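Side-chain contacts in putative S-adenosyl-L-methionine-dependent Methyltransferase (Methanococcus maripaludis, PDB 3DLC), which binds S-adenosylmethionine and probably transfers its methyl group to an acceptor, perhaps acting as a sterol 24-C-methyltransferase: residues 120-125 with 175-180; 125-130 with 183-188; 154-159 with 202-207. All coordinates share one frame; numbering follows the deposited sequence. Where two conformers were deposited one is given.

Interaction 1: residues 120-125 with 175-180; sequences SVFFWE and RKNISQ. With SAM (S-adenosylmethionine), chain C.
Phe122 and Asn177 each carry CG beside the backbone N and anti to the carbonyl carbon (chi1 -53° and -70°), torsions that direct the phenyl ring and the carboxamide toward each other. The two planes end up only 13° apart, a stacked pairing in which Asn177 CB stands over the ring, 3.8 Å from its centroid, as a CH-pi contact. The amide lies over the CG end of the ring, with Asn177 OD1 3.6 Å from Phe122 CG, while the backbone Asn177 O approaches Phe122 CE1 at 3.5 Å. Val121 CG1 occupies the opposite face of the ring, and Ile178 CD1 comes up obliquely to Phe122 CZ at 4.0 Å. A flat aromatic suits this place because it can be sandwiched between a methyl group and an amide; an alanine here would probably open a gap beneath Asn177 and leave its carboxamide freer to turn.

On the ligand side of the same loop, Ser120 OG donates a 2.8 Å hydrogen bond to O4' of S-adenosylmethionine. Trp124 NE1, itself lining the pocket, donates to Ser120 OG at 2.9 Å and helps to fix the hydroxyl. The loop thus meets the cofactor through one directed hydrogen bond and the Trp124 edge beside adenine N7, but helix 170-177 through dispersion and weak CH-pi attraction, which depend on shape more than charge.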
loop_
_atom_site.group_PDB
_atom_site.type_symbol
_atom_site.label_atom_id
_atom_site.label_comp_id
_atom_site.label_asym_id
_atom_site.label_seq_id
_atom_site.Cartn_x
_atom_site.Cartn_y
_atom_site.Cartn_z
ATOM N N SER A 120 0.774 -3.397 3.575
ATOM C CA SER A 120 2.146 -3.312 4.042
ATOM C C SER A 120 2.321 -2.710 5.438
ATOM O O SER A 120 3.135 -3.203 6.220
ATOM C CB SER A 120 2.919 -2.530 2.975
ATOM O OG SER A 120 4.319 -2.683 3.099
ATOM N N VAL A 121 1.542 -1.674 5.748
ATOM C CA VAL A 121 1.712 -0.944 6.987
ATOM C C VAL A 121 1.618 -1.820 8.221
ATOM O O VAL A 121 2.244 -1.529 9.227
ATOM C CB VAL A 121 0.714 0.256 7.066
ATOM C CG1 VAL A 121 -0.730 -0.220 7.145
ATOM C CG2 VAL A 121 1.055 1.184 8.227
ATOM N N PHE A 122 0.828 -2.889 8.137
ATOM C CA PHE A 122 0.584 -3.784 9.266
ATOM C C PHE A 122 1.812 -4.594 9.637
ATOM O O PHE A 122 1.862 -5.171 10.714
ATOM C CB PHE A 122 -0.606 -4.699 8.955
ATOM C CG PHE A 122 -1.828 -3.946 8.537
ATOM C CD1 PHE A 122 -2.455 -3.056 9.369
ATOM C CD2 PHE A 122 -2.303 -4.076 7.268
ATOM C CE1 PHE A 122 -3.552 -2.347 8.948
ATOM C CE2 PHE A 122 -3.403 -3.356 6.832
ATOM C CZ PHE A 122 -4.025 -2.508 7.672
ATOM N N PHE A 123 2.813 -4.594 8.768
ATOM C CA PHE A 123 4.057 -5.335 9.001
ATOM C C PHE A 123 5.231 -4.449 9.416
ATOM O O PHE A 123 6.226 -4.960 9.928
ATOM C CB PHE A 123 4.481 -6.106 7.734
ATOM C CG PHE A 123 3.492 -7.145 7.296
ATOM C CD1 PHE A 123 3.322 -8.320 8.003
ATOM C CD2 PHE A 123 2.745 -6.971 6.155
ATOM C CE1 PHE A 123 2.410 -9.299 7.523
ATOM C CE2 PHE A 123 1.879 -7.919 5.705
ATOM C CZ PHE A 123 1.681 -9.060 6.411
ATOM N N TRP A 124 5.160 -3.149 9.201
ATOM C CA TRP A 124 6.336 -2.310 9.408
ATOM C C TRP A 124 6.818 -2.256 10.825
ATOM O O TRP A 124 6.034 -2.071 11.727
ATOM C CB TRP A 124 6.128 -0.857 8.927
ATOM C CG TRP A 124 5.755 -0.743 7.498
ATOM C CD1 TRP A 124 5.952 -1.669 6.501
ATOM C CD2 TRP A 124 5.117 0.376 6.875
ATOM N NE1 TRP A 124 5.459 -1.198 5.310
ATOM C CE2 TRP A 124 4.904 0.039 5.524
ATOM C CE3 TRP A 124 4.685 1.619 7.324
ATOM C CZ2 TRP A 124 4.294 0.915 4.637
ATOM C CZ3 TRP A 124 4.049 2.469 6.445
ATOM C CH2 TRP A 124 3.859 2.110 5.119
ATOM N N GLU A 125 8.130 -2.409 10.978
ATOM C CA GLU A 125 8.799 -2.220 12.260
ATOM C C GLU A 125 8.912 -0.673 12.409
ATOM O O GLU A 125 8.684 0.026 11.461
ATOM C CB GLU A 125 10.197 -2.898 12.203
ATOM C CG GLU A 125 10.130 -4.418 11.990
ATOM C CD GLU A 125 11.481 -5.086 11.661
ATOM O OE1 GLU A 125 12.523 -4.390 11.565
ATOM O OE2 GLU A 125 11.486 -6.328 11.484
ATOM N N ARG A 175 -9.074 -9.100 11.241
ATOM C CA ARG A 175 -9.930 -8.405 12.213
ATOM C C ARG A 175 -9.118 -7.419 13.063
ATOM O O ARG A 175 -9.583 -6.335 13.406
ATOM C CB ARG A 175 -10.743 -9.388 13.078
ATOM C CG ARG A 175 -11.264 -8.786 14.384
ATOM C CD ARG A 175 -12.673 -9.141 14.802
ATOM N NE ARG A 175 -13.081 -10.515 14.569
ATOM C CZ ARG A 175 -12.559 -11.536 15.218
ATOM N NH1 ARG A 175 -12.993 -12.775 14.986
ATOM N NH2 ARG A 175 -11.585 -11.290 16.087
ATOM N N LYS A 176 -7.894 -7.776 13.376
ATOM C CA LYS A 176 -6.993 -6.867 14.112
ATOM C C LYS A 176 -6.542 -5.718 13.193
ATOM O O LYS A 176 -6.526 -4.552 13.616
ATOM C CB LYS A 176 -5.781 -7.613 14.640
ATOM N N ASN A 177 -6.199 -6.007 11.950
ATOM C CA ASN A 177 -5.712 -5.006 11.008
ATOM C C ASN A 177 -6.745 -3.911 10.699
ATOM O O ASN A 177 -6.454 -2.721 10.786
ATOM C CB ASN A 177 -5.288 -5.658 9.689
ATOM C CG ASN A 177 -4.030 -6.494 9.818
ATOM O OD1 ASN A 177 -3.272 -6.354 10.765
ATOM N ND2 ASN A 177 -3.814 -7.361 8.857
ATOM N N ILE A 178 -7.951 -4.341 10.359
ATOM C CA ILE A 178 -8.980 -3.413 9.890
ATOM C C ILE A 178 -9.900 -3.105 11.058
ATOM O O ILE A 178 -11.037 -3.549 11.118
ATOM C CB ILE A 178 -9.742 -3.996 8.681
ATOM C CG1 ILE A 178 -8.792 -4.561 7.620
ATOM C CG2 ILE A 178 -10.677 -2.933 8.070
ATOM C CD1 ILE A 178 -7.801 -3.559 7.055
ATOM N N SER A 179 -9.379 -2.358 12.028
ATOM C CA SER A 179 -10.144 -1.996 13.185
ATOM C C SER A 179 -9.650 -0.744 13.870
ATOM O O SER A 179 -8.638 -0.145 13.489
ATOM C CB SER A 179 -10.117 -3.111 14.221
ATOM O OG SER A 179 -8.876 -3.155 14.854
ATOM N N GLN A 180 -10.381 -0.364 14.930
ATOM C CA GLN A 180 -10.061 0.861 15.648
ATOM C C GLN A 180 -8.767 0.770 16.417
ATOM O O GLN A 180 -8.232 1.785 16.840
ATOM C CB GLN A 180 -11.230 1.350 16.488
ATOM C CG GLN A 180 -12.315 1.903 15.591
ATOM C CD GLN A 180 -13.304 2.697 16.398
ATOM O OE1 GLN A 180 -12.919 3.702 17.028
ATOM N NE2 GLN A 180 -14.568 2.253 16.435
HETATM N N SAM C . 0.539 -4.132 -2.014
HETATM C CA SAM C . 0.431 -5.520 -2.533
HETATM C C SAM C . -1.016 -5.907 -2.667
HETATM O O SAM C . -1.865 -5.260 -2.050
HETATM O OXT SAM C . -1.295 -6.889 -3.346
HETATM C CB SAM C . 1.206 -6.480 -1.651
HETATM C CG SAM C . 0.722 -6.611 -0.242
HETATM S SD SAM C . 1.770 -7.784 0.642
HETATM C CE SAM C . 0.510 -8.322 1.765
HETATM C "C5'" SAM C . 2.870 -6.700 1.696
HETATM C "C4'" SAM C . 4.174 -6.134 1.058
HETATM O "O4'" SAM C . 4.895 -5.093 1.796
HETATM C "C3'" SAM C . 5.198 -7.221 0.646
HETATM O "O3'" SAM C . 5.383 -7.150 -0.734
HETATM C "C2'" SAM C . 6.453 -6.828 1.428
HETATM O "O2'" SAM C . 7.693 -7.214 0.880
HETATM C "C1'" SAM C . 6.283 -5.307 1.577
HETATM N N9 SAM C . 6.999 -4.730 2.727
HETATM C C8 SAM C . 6.890 -5.126 4.039
HETATM N N7 SAM C . 7.625 -4.320 4.843
HETATM C C5 SAM C . 8.234 -3.406 4.023
HETATM C C6 SAM C . 9.130 -2.360 4.260
HETATM N N6 SAM C . 9.658 -2.068 5.463
HETATM N N1 SAM C . 9.493 -1.607 3.199
HETATM C C2 SAM C . 9.040 -1.887 1.931
HETATM N N3 SAM C . 8.217 -2.934 1.642
HETATM C C4 SAM C . 7.830 -3.642 2.701
#

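Interaction 2: residues 125-130 with 183-188; sequences EDVATA and VERFQN. Unlike the reference sequence in segment 125-130: Ala128 (reference Thr). With ACT (acetate ion), chain B.
Val127 meets two unlike neighbours on helix 180-193: the ring of Phe186 and the guanidinium of Arg185. The buried part is apolar. Val127 CG1 comes to the edge of the Phe186 ring, near its plane, 3.9 Å from Phe186 CE1, and the two side chains cross at about a right angle. A branched valine fits here because its two methyls can serve different partners. In the conformer given, with CG1 beside the backbone N (chi1 -68°), CG1 meets the aromatic edge and CG2 comes closest to the arginine.

The other side faces solvent. Arg185 is exposed and runs out extended from CG to NE, and Val127 CG2 lies over one face of its guanidinium, 3.6 Å from Arg185 NH2. The edge of that group is used by an acetate ion, probably from the crystallisation liquor. Arg185 NE donates to acetate OXT at 3.0 Å and Arg185 NH2 to acetate O at 3.1 Å, both nearly straight (168° and 176°). Asp126 is the N-cap of the valine's helix, its OD1 accepting a weak bond from Thr129 N, while Asp126 OD2 takes Thr129 OG1 at 2.7 Å.

Val127 also packs on Val189 of helix 180-193. Phe186 reaches inward to Phe207 and Ile209 of strand 206-211 and to Val121, so helix 180-193 is wedged between helix 127-137 and the antiparallel end of the sheet.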
loop_
_atom_site.group_PDB
_atom_site.type_symbol
_atom_site.label_atom_id
_atom_site.label_comp_id
_atom_site.label_asym_id
_atom_site.label_seq_id
_atom_site.Cartn_x
_atom_site.Cartn_y
_atom_site.Cartn_z
ATOM N N GLU A 125 8.130 -2.409 10.978
ATOM C CA GLU A 125 8.799 -2.220 12.260
ATOM C C GLU A 125 8.912 -0.673 12.409
ATOM O O GLU A 125 8.684 0.026 11.461
ATOM C CB GLU A 125 10.197 -2.898 12.203
ATOM C CG GLU A 125 10.130 -4.418 11.990
ATOM C CD GLU A 125 11.481 -5.086 11.661
ATOM O OE1 GLU A 125 12.523 -4.390 11.565
ATOM O OE2 GLU A 125 11.486 -6.328 11.484
ATOM N N ASP A 126 9.222 -0.113 13.556
ATOM C CA ASP A 126 9.445 1.348 13.579
ATOM C C ASP A 126 8.589 2.277 12.683
ATOM O O ASP A 126 9.067 2.994 11.788
ATOM C CB ASP A 126 10.919 1.626 13.323
ATOM C CG ASP A 126 11.325 2.992 13.827
ATOM O OD1 ASP A 126 10.455 3.713 14.386
ATOM O OD2 ASP A 126 12.493 3.357 13.616
ATOM N N VAL A 127 7.314 2.308 13.026
ATOM C CA VAL A 127 6.366 3.073 12.239
ATOM C C VAL A 127 6.585 4.583 12.325
ATOM O O VAL A 127 6.252 5.291 11.381
ATOM C CB VAL A 127 4.915 2.691 12.511
ATOM C CG1 VAL A 127 4.662 1.254 11.988
ATOM C CG2 VAL A 127 4.555 2.827 13.972
ATOM N N ALA A 128 7.157 5.072 13.421
ATOM C CA ALA A 128 7.444 6.511 13.516
ATOM C C ALA A 128 8.418 6.909 12.407
ATOM O O ALA A 128 8.232 7.912 11.718
ATOM C CB ALA A 128 8.024 6.864 14.871
ATOM N N THR A 129 9.489 6.141 12.248
ATOM C CA THR A 129 10.463 6.419 11.216
ATOM C C THR A 129 9.844 6.285 9.827
ATOM O O THR A 129 10.098 7.106 8.933
ATOM C CB THR A 129 11.686 5.506 11.363
ATOM O OG1 THR A 129 12.311 5.806 12.610
ATOM C CG2 THR A 129 12.680 5.657 10.208
ATOM N N ALA A 130 9.036 5.255 9.639
ATOM C CA ALA A 130 8.383 5.034 8.342
ATOM C C ALA A 130 7.529 6.247 7.962
ATOM O O ALA A 130 7.594 6.724 6.845
ATOM C CB ALA A 130 7.524 3.784 8.388
ATOM N N VAL A 183 -6.663 2.481 14.142
ATOM C CA VAL A 183 -6.988 3.890 14.050
ATOM C C VAL A 183 -6.272 4.600 15.206
ATOM O O VAL A 183 -5.597 5.633 14.985
ATOM C CB VAL A 183 -8.481 4.136 14.061
ATOM C CG1 VAL A 183 -8.760 5.617 14.058
ATOM C CG2 VAL A 183 -9.144 3.454 12.842
ATOM N N GLU A 184 -6.377 4.048 16.412
ATOM C CA GLU A 184 -5.734 4.625 17.572
ATOM C C GLU A 184 -4.218 4.595 17.476
ATOM O O GLU A 184 -3.509 5.569 17.736
ATOM C CB GLU A 184 -6.150 3.893 18.832
ATOM C CG GLU A 184 -5.421 4.446 20.038
ATOM C CD GLU A 184 -6.321 4.619 21.212
ATOM O OE1 GLU A 184 -7.372 5.268 21.027
ATOM O OE2 GLU A 184 -5.966 4.174 22.319
ATOM N N ARG A 185 -3.698 3.448 17.094
ATOM C CA ARG A 185 -2.251 3.295 17.006
ATOM C C ARG A 185 -1.645 4.353 16.095
ATOM O O ARG A 185 -0.672 5.029 16.439
ATOM C CB ARG A 185 -1.857 1.921 16.477
ATOM C CG ARG A 185 -0.352 1.681 16.387
ATOM C CD ARG A 185 0.045 0.357 15.765
ATOM N NE ARG A 185 1.501 0.262 15.867
ATOM C CZ ARG A 185 2.299 -0.446 15.093
ATOM N NH1 ARG A 185 1.830 -1.164 14.118
ATOM N NH2 ARG A 185 3.595 -0.404 15.316
ATOM N N PHE A 186 -2.216 4.467 14.904
ATOM C CA PHE A 186 -1.663 5.368 13.894
ATOM C C PHE A 186 -1.956 6.835 14.144
ATOM O O PHE A 186 -1.137 7.671 13.800
ATOM C CB PHE A 186 -1.938 4.842 12.486
ATOM C CG PHE A 186 -1.119 3.652 12.187
ATOM C CD1 PHE A 186 0.233 3.806 11.916
ATOM C CD2 PHE A 186 -1.619 2.390 12.273
ATOM C CE1 PHE A 186 1.035 2.709 11.714
ATOM C CE2 PHE A 186 -0.835 1.296 12.065
ATOM C CZ PHE A 186 0.496 1.442 11.790
ATOM N N GLN A 187 -3.085 7.141 14.776
ATOM C CA GLN A 187 -3.317 8.504 15.215
ATOM C C GLN A 187 -2.165 8.886 16.144
ATOM O O GLN A 187 -1.598 9.974 16.045
ATOM C CB GLN A 187 -4.675 8.579 15.951
ATOM C CG GLN A 187 -5.069 9.726 16.720
ATOM C CD GLN A 187 -6.337 9.391 17.553
ATOM O OE1 GLN A 187 -6.743 10.185 18.357
ATOM N NE2 GLN A 187 -6.950 8.211 17.318
ATOM N N ASN A 188 -1.827 7.982 17.076
ATOM C CA ASN A 188 -0.753 8.306 18.022
ATOM C C ASN A 188 0.599 8.498 17.337
ATOM O O ASN A 188 1.364 9.402 17.675
ATOM C CB ASN A 188 -0.642 7.250 19.110
ATOM C CG ASN A 188 -1.841 7.233 20.049
ATOM O OD1 ASN A 188 -2.602 8.194 20.114
ATOM N ND2 ASN A 188 -2.029 6.128 20.762
HETATM C C ACT B . 4.133 2.296 17.729
HETATM O O ACT B . 4.842 1.268 17.573
HETATM O OXT ACT B . 2.878 2.140 17.765
HETATM C CH3 ACT B . 4.780 3.636 17.878
#

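Interaction 3: residues 154-159 with 202-207; sequences ELRDSI and LGDEGF. Unlike the reference sequence in segment 202-207: Gly203 (reference Glu).
A beta hairpin, strands 198-203 and 206-211 joined by a type I turn from Gly203 to Gly206, is tied to helix 153-166 by a salt-bridge network of Arg156, Asp157 and Asp204. Between helix and turn, Arg156 NH1 stands 3.4 Å from Asp204 OD1. This is a salt bridge at a rather long distance, without a hydrogen bond: the guanidinium and carboxylate planes are 81° apart, and the oxygen approaches obliquely, so attraction of charge counts for more than directed bonding.

The firmer grip lies within the helix. Arg156 NE and Arg156 NH2 both reach Asp157 OD1, each at 3.0 Å, in a side-on hold with the oxygen in the guanidinium plane. A bend at chi3 (71°) in an otherwise extended chain folds the guanidinium back to its sequence neighbour while leaving NH1 directed at the hairpin. There NH1 also donates to a water at 3.0 Å, which passes a 2.8 Å hydrogen bond on to Gly203 O. Arginine suits the place because its N-H groups can serve two carboxylates and a water at once, and its charge probably eases the repulsion of Asp157 and Asp204, whose OD1 atoms are 6.9 Å apart.

Within the turn, Gly203 N donates to Gly206 O and Gly206 N to Gly203 O. Gly206 has a positive phi at which a CB would be jammed against the preceding carbonyl oxygen. These reciprocal bonds mark a tight two-residue beta hairpin, here the last of the 3-2-1-4-5-7-6 sheet of the class I (Rossmann-like) methyltransferase fold, in which strand 206-211 is the antiparallel member.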
loop_
_atom_site.group_PDB
_atom_site.type_symbol
_atom_site.label_atom_id
_atom_site.label_comp_id
_atom_site.label_asym_id
_atom_site.label_seq_id
_atom_site.Cartn_x
_atom_site.Cartn_y
_atom_site.Cartn_z
ATOM N N GLU A 154 -19.023 -5.654 -0.759
ATOM C CA GLU A 154 -19.364 -6.885 -1.487
ATOM C C GLU A 154 -18.113 -7.747 -1.671
ATOM O O GLU A 154 -18.122 -8.951 -1.419
ATOM C CB GLU A 154 -20.039 -6.601 -2.858
ATOM C CG GLU A 154 -20.327 -7.897 -3.691
ATOM C CD GLU A 154 -21.226 -7.707 -4.935
ATOM O OE1 GLU A 154 -21.576 -6.560 -5.282
ATOM O OE2 GLU A 154 -21.550 -8.722 -5.602
ATOM N N LEU A 155 -17.039 -7.117 -2.119
ATOM C CA LEU A 155 -15.778 -7.827 -2.308
ATOM C C LEU A 155 -15.192 -8.244 -0.984
ATOM O O LEU A 155 -14.684 -9.352 -0.837
ATOM C CB LEU A 155 -14.792 -6.992 -3.116
ATOM C CG LEU A 155 -15.193 -6.692 -4.557
ATOM C CD1 LEU A 155 -14.152 -5.794 -5.178
ATOM C CD2 LEU A 155 -15.372 -7.989 -5.368
ATOM N N ARG A 156 -15.254 -7.367 0.006
ATOM C CA ARG A 156 -14.746 -7.719 1.309
ATOM C C ARG A 156 -15.379 -9.031 1.793
ATOM O O ARG A 156 -14.716 -9.966 2.264
ATOM C CB ARG A 156 -15.013 -6.610 2.329
ATOM C CG ARG A 156 -14.532 -6.919 3.708
ATOM C CD ARG A 156 -15.122 -5.943 4.731
ATOM N NE ARG A 156 -16.536 -6.231 4.900
ATOM C CZ ARG A 156 -17.358 -5.523 5.643
ATOM N NH1 ARG A 156 -16.906 -4.452 6.254
ATOM N NH2 ARG A 156 -18.634 -5.877 5.747
ATOM N N ASP A 157 -16.692 -9.083 1.701
ATOM C CA ASP A 157 -17.444 -10.213 2.266
ATOM C C ASP A 157 -17.176 -11.503 1.477
ATOM O O ASP A 157 -17.016 -12.594 2.069
ATOM C CB ASP A 157 -18.929 -9.878 2.323
ATOM C CG ASP A 157 -19.263 -8.839 3.389
ATOM O OD1 ASP A 157 -18.382 -8.506 4.234
ATOM O OD2 ASP A 157 -20.445 -8.410 3.387
ATOM N N SER A 158 -17.157 -11.419 0.151
ATOM C CA SER A 158 -16.955 -12.629 -0.643
ATOM C C SER A 158 -15.543 -13.137 -0.498
ATOM O O SER A 158 -15.297 -14.353 -0.370
ATOM C CB SER A 158 -17.315 -12.448 -2.101
ATOM O OG SER A 158 -16.520 -11.502 -2.741
ATOM N N ILE A 159 -14.584 -12.227 -0.520
ATOM C CA ILE A 159 -13.190 -12.628 -0.381
ATOM C C ILE A 159 -12.914 -13.173 0.997
ATOM O O ILE A 159 -12.213 -14.179 1.154
ATOM C CB ILE A 159 -12.237 -11.449 -0.720
ATOM C CG1 ILE A 159 -12.336 -11.142 -2.199
ATOM C CG2 ILE A 159 -10.790 -11.770 -0.295
ATOM C CD1 ILE A 159 -11.661 -9.854 -2.624
ATOM N N LEU A 202 -12.018 4.265 8.596
ATOM C CA LEU A 202 -12.331 2.859 8.720
ATOM C C LEU A 202 -13.764 2.674 8.273
ATOM O O LEU A 202 -14.669 3.261 8.827
ATOM C CB LEU A 202 -12.118 2.396 10.159
ATOM C CG LEU A 202 -12.505 0.988 10.498
ATOM C CD1 LEU A 202 -11.658 -0.021 9.774
ATOM C CD2 LEU A 202 -12.426 0.805 12.031
ATOM N N GLY A 203 -13.948 1.848 7.260
ATOM C CA GLY A 203 -15.266 1.576 6.749
ATOM C C GLY A 203 -15.267 0.408 5.807
ATOM O O GLY A 203 -14.345 -0.397 5.796
ATOM N N ASP A 204 -16.298 0.332 4.991
ATOM C CA ASP A 204 -16.449 -0.838 4.121
ATOM C C ASP A 204 -15.336 -0.970 3.099
ATOM O O ASP A 204 -15.131 -2.052 2.569
ATOM C CB ASP A 204 -17.829 -0.853 3.458
ATOM C CG ASP A 204 -18.965 -1.153 4.459
ATOM O OD1 ASP A 204 -18.731 -1.704 5.552
ATOM O OD2 ASP A 204 -20.121 -0.887 4.130
ATOM N N GLU A 205 -14.620 0.096 2.827
ATOM C CA GLU A 205 -13.560 0.033 1.838
ATOM C C GLU A 205 -12.228 -0.333 2.442
ATOM O O GLU A 205 -11.250 -0.595 1.745
ATOM C CB GLU A 205 -13.419 1.363 1.120
ATOM C CG GLU A 205 -12.902 2.489 2.000
ATOM C CD GLU A 205 -13.968 3.368 2.639
ATOM O OE1 GLU A 205 -15.010 2.902 3.226
ATOM O OE2 GLU A 205 -13.729 4.591 2.570
ATOM N N GLY A 206 -12.212 -0.352 3.757
ATOM C CA GLY A 206 -11.021 -0.741 4.532
ATOM C C GLY A 206 -10.593 0.284 5.571
ATOM O O GLY A 206 -11.398 1.119 6.012
ATOM N N PHE A 207 -9.321 0.180 5.949
ATOM C CA PHE A 207 -8.648 1.058 6.928
ATOM C C PHE A 207 -7.610 1.843 6.135
ATOM O O PHE A 207 -6.750 1.234 5.498
ATOM C CB PHE A 207 -7.946 0.214 7.989
ATOM C CG PHE A 207 -6.927 0.998 8.793
ATOM C CD1 PHE A 207 -7.313 1.853 9.807
ATOM C CD2 PHE A 207 -5.597 0.929 8.507
ATOM C CE1 PHE A 207 -6.369 2.584 10.500
ATOM C CE2 PHE A 207 -4.648 1.666 9.225
ATOM C CZ PHE A 207 -5.048 2.474 10.202
HETATM O O HOH W 1 -14.201 -3.096 6.525
#

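In the fold
The three contacts adjoin one another, at increasing distance from the S-adenosylmethionine pocket. Interaction 1 touches the cofactor directly. In interaction 2 the side chain of Val127 is about 9 Å from the bound S-adenosylmethionine. In interaction 3 the side chain of Arg156 is about 14 Å from the bound S-adenosylmethionine. Interactions 1 and 2, with centres 10 Å apart, share Glu125 and meet where Val121 CG2 packs on Phe186 CZ at 3.6 Å. Interactions 1 and 3 join through Ile178 CG2 and Leu202 CD1, 3.5 Å apart. Phe207 connects all three, lying 3.9 Å from Phe122 CZ through its CD2 and 4.0 Å from Phe186 CD2 through its CZ. The terminal hairpin, the C-terminal helices and the cofactor loop are therefore continuously packed.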